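Local coordinates for protein argininosuccinate lyase (Chelativorans sp., PDB 6RX8) that probably cleaves argininosuccinate into fumarate and arginine, the last step of arginine biosynthesis, at residues R86-Y91 with R110-L115. The protein carries 2 engineered substitutions. Residues are numbered along the deposited sequence; the frame is centred on the assembly and turned at random.
Sequences RTYLPY and RSRNDL. With FUM (fumaric acid), chain B; FUM (fumaric acid), chain C.
Arg112 reaches from the start of helix 112-147 past the Tyr88 ring to Leu89. CB lies beside one carboxylate of the chain B fumarate. CG, set anti to the carbonyl carbon (chi1 -75°), packs against the Tyr88 ring, 3.7 Å from Tyr88 CD2, and CD passes near the chain C fumarate. A bend at chi3 then turns the guanidinium so that NE and NH2 both donate to O8 of the chain B fumarate, NE at 2.8 Å. NH1 bonds a water that also accepts from Leu89 N, tying the group to the first turn of helix 88-99. Leu89 CD1 lies over one guanidinium face, toward its rim and 3.7 Å from Arg112 NH1; C4 of the chain C fumarate lies over the opposite face, also off-centre. Cut back to alanine, the residue is likely to cost O8 two donors and the water its link to NH1, and to open a gap between Leu89 and the chain C fumarate. At the ring's other ortho carbon, Leu115 CD2 packs 3.6 Å from Tyr88 CD1; at the hydroxyl end, Arg110 NH2 gives Tyr88 OH a bent bond of 3.1 Å, the hydroxyl lying in the guanidinium plane. That hydroxyl's main polar partner is Glu92, one turn on, while His47 and His107 take the other Arg110 nitrogens. Ser111 and Asp114 form a capping box, and Ser111 OG and Arg112 N both donate to O7 of the chain B fumarate. With Asn113 ND2 on its far carboxylate, and Lys286, Ser281 and Asn288 of a second subunit and Thr158 of a third completing the set, this is a three-subunit site characteristic of the fumarase/aspartase superfamily.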
loop_
_atom_site.group_PDB
_atom_site.type_symbol
_atom_site.label_atom_id
_atom_site.label_comp_id
_atom_site.label_asym_id
_atom_site.label_seq_id
_atom_site.Cartn_x
_atom_site.Cartn_y
_atom_site.Cartn_z
ATOM N N ARG A 86 20.488 -5.489 -25.093
ATOM C CA ARG A 86 19.523 -6.377 -24.457
ATOM C C ARG A 86 18.087 -5.884 -24.558
ATOM O O ARG A 86 17.181 -6.582 -24.097
ATOM C CB ARG A 86 19.902 -6.592 -22.991
ATOM C CG ARG A 86 21.174 -7.395 -22.843
ATOM C CD ARG A 86 21.719 -7.368 -21.441
ATOM N NE ARG A 86 23.074 -7.899 -21.434
ATOM C CZ ARG A 86 23.874 -7.906 -20.378
ATOM N NH1 ARG A 86 23.451 -7.410 -19.224
ATOM N NH2 ARG A 86 25.099 -8.405 -20.488
ATOM N N THR A 87 17.849 -4.719 -25.148
ATOM C CA THR A 87 16.501 -4.294 -25.492
ATOM C C THR A 87 16.308 -4.480 -26.993
ATOM O O THR A 87 17.274 -4.600 -27.751
ATOM C CB THR A 87 16.241 -2.849 -25.073
ATOM O OG1 THR A 87 17.215 -1.984 -25.651
ATOM C CG2 THR A 87 16.313 -2.721 -23.555
ATOM N N TYR A 88 15.042 -4.502 -27.419
ATOM C CA TYR A 88 14.729 -5.116 -28.701
ATOM C C TYR A 88 15.297 -4.322 -29.878
ATOM O O TYR A 88 15.962 -4.887 -30.755
ATOM C CB TYR A 88 13.221 -5.286 -28.896
ATOM C CG TYR A 88 13.027 -5.815 -30.281
ATOM C CD1 TYR A 88 13.447 -7.097 -30.586
ATOM C CD2 TYR A 88 12.547 -5.017 -31.310
ATOM C CE1 TYR A 88 13.363 -7.585 -31.846
ATOM C CE2 TYR A 88 12.438 -5.513 -32.591
ATOM C CZ TYR A 88 12.859 -6.805 -32.849
ATOM O OH TYR A 88 12.793 -7.361 -34.103
ATOM N N LEU A 89 14.998 -3.032 -29.971
ATOM C CA LEU A 89 15.433 -2.320 -31.168
ATOM C C LEU A 89 16.954 -2.259 -31.281
ATOM O O LEU A 89 17.465 -2.450 -32.397
ATOM C CB LEU A 89 14.807 -0.924 -31.223
ATOM C CG LEU A 89 13.352 -0.927 -31.715
ATOM C CD1 LEU A 89 12.830 0.493 -31.794
ATOM C CD2 LEU A 89 13.199 -1.605 -33.091
ATOM N N PRO A 90 17.726 -2.004 -30.218
ATOM C CA PRO A 90 19.190 -2.156 -30.355
ATOM C C PRO A 90 19.614 -3.562 -30.762
ATOM O O PRO A 90 20.548 -3.723 -31.563
ATOM C CB PRO A 90 19.711 -1.770 -28.960
ATOM C CG PRO A 90 18.663 -0.829 -28.422
ATOM C CD PRO A 90 17.350 -1.390 -28.929
ATOM N N TYR A 91 18.947 -4.588 -30.233
ATOM C CA TYR A 91 19.299 -5.962 -30.581
ATOM C C TYR A 91 19.055 -6.224 -32.059
ATOM O O TYR A 91 19.915 -6.766 -32.768
ATOM C CB TYR A 91 18.485 -6.920 -29.716
ATOM C CG TYR A 91 18.788 -8.365 -29.965
ATOM C CD1 TYR A 91 18.197 -9.044 -31.017
ATOM C CD2 TYR A 91 19.661 -9.058 -29.142
ATOM C CE1 TYR A 91 18.471 -10.373 -31.253
ATOM C CE2 TYR A 91 19.940 -10.391 -29.365
ATOM C CZ TYR A 91 19.336 -11.046 -30.424
ATOM O OH TYR A 91 19.596 -12.373 -30.677
ATOM N N ARG A 110 4.957 -9.134 -35.559
ATOM C CA ARG A 110 5.327 -9.083 -34.159
ATOM C C ARG A 110 5.507 -7.642 -33.714
ATOM O O ARG A 110 5.717 -6.731 -34.515
ATOM C CB ARG A 110 6.613 -9.879 -33.905
ATOM C CG ARG A 110 6.936 -10.116 -32.441
ATOM C CD ARG A 110 8.192 -10.985 -32.314
ATOM N NE ARG A 110 9.391 -10.314 -32.808
ATOM C CZ ARG A 110 10.617 -10.807 -32.688
ATOM N NH1 ARG A 110 10.802 -11.984 -32.102
ATOM N NH2 ARG A 110 11.654 -10.125 -33.148
ATOM N N SER A 111 5.434 -7.461 -32.406
ATOM C CA SER A 111 5.588 -6.169 -31.770
ATOM C C SER A 111 6.572 -6.303 -30.621
ATOM O O SER A 111 6.848 -7.403 -30.138
ATOM C CB SER A 111 4.232 -5.662 -31.255
ATOM O OG SER A 111 4.354 -4.439 -30.559
ATOM N N ARG A 112 7.082 -5.170 -30.151
ATOM C CA ARG A 112 7.696 -5.187 -28.830
ATOM C C ARG A 112 6.674 -5.496 -27.738
ATOM O O ARG A 112 7.046 -5.977 -26.661
ATOM C CB ARG A 112 8.378 -3.852 -28.535
ATOM C CG ARG A 112 9.694 -3.687 -29.284
ATOM C CD ARG A 112 10.431 -2.415 -28.884
ATOM N NE ARG A 112 9.632 -1.230 -29.159
ATOM C CZ ARG A 112 10.035 0.021 -28.960
ATOM N NH1 ARG A 112 11.250 0.269 -28.490
ATOM N NH2 ARG A 112 9.208 1.025 -29.220
ATOM N N ASN A 113 5.392 -5.241 -27.989
ATOM C CA ASN A 113 4.407 -5.397 -26.927
ATOM C C ASN A 113 4.159 -6.866 -26.618
ATOM O O ASN A 113 4.183 -7.273 -25.451
ATOM C CB ASN A 113 3.104 -4.700 -27.307
ATOM C CG ASN A 113 3.290 -3.224 -27.547
ATOM O OD1 ASN A 113 4.329 -2.652 -27.207
ATOM N ND2 ASN A 113 2.283 -2.591 -28.131
ATOM N N ASP A 114 3.911 -7.687 -27.644
ATOM C CA ASP A 114 3.682 -9.094 -27.329
ATOM C C ASP A 114 5.001 -9.804 -27.032
ATOM O O ASP A 114 5.037 -10.684 -26.165
ATOM C CB ASP A 114 2.847 -9.785 -28.421
ATOM C CG ASP A 114 3.504 -9.843 -29.790
ATOM O OD1 ASP A 114 4.365 -9.008 -30.119
ATOM O OD2 ASP A 114 3.085 -10.729 -30.576
ATOM N N LEU A 115 6.098 -9.376 -27.661
ATOM C CA LEU A 115 7.417 -9.887 -27.299
ATOM C C LEU A 115 7.704 -9.660 -25.822
ATOM O O LEU A 115 8.139 -10.577 -25.109
ATOM C CB LEU A 115 8.497 -9.210 -28.149
ATOM C CG LEU A 115 9.955 -9.342 -27.692
ATOM C CD1 LEU A 115 10.481 -10.763 -27.778
ATOM C CD2 LEU A 115 10.842 -8.399 -28.527
HETATM O OXT FUM B . 3.050 2.022 -29.760
HETATM C C FUM B . 3.227 0.851 -29.367
HETATM O O FUM B . 2.305 0.182 -28.837
HETATM C C4 FUM B . 4.580 0.285 -29.575
HETATM C C5 FUM B . 4.710 -0.843 -30.274
HETATM C C6 FUM B . 6.035 -1.462 -30.536
HETATM O O7 FUM B . 6.096 -2.601 -31.058
HETATM O O8 FUM B . 7.068 -0.823 -30.238
HETATM O OXT FUM C . 9.664 -1.308 -25.393
HETATM C C FUM C . 8.907 -0.421 -25.849
HETATM O O FUM C . 7.752 -0.663 -26.254
HETATM C C4 FUM C . 9.343 0.983 -25.924
HETATM C C5 FUM C . 10.258 1.461 -25.100
HETATM C C6 FUM C . 10.674 2.873 -25.184
HETATM O O7 FUM C . 11.224 3.277 -24.148
HETATM O O8 FUM C . 10.482 3.608 -26.193
HETATM O O HOH W 1 13.646 -1.209 -27.905
#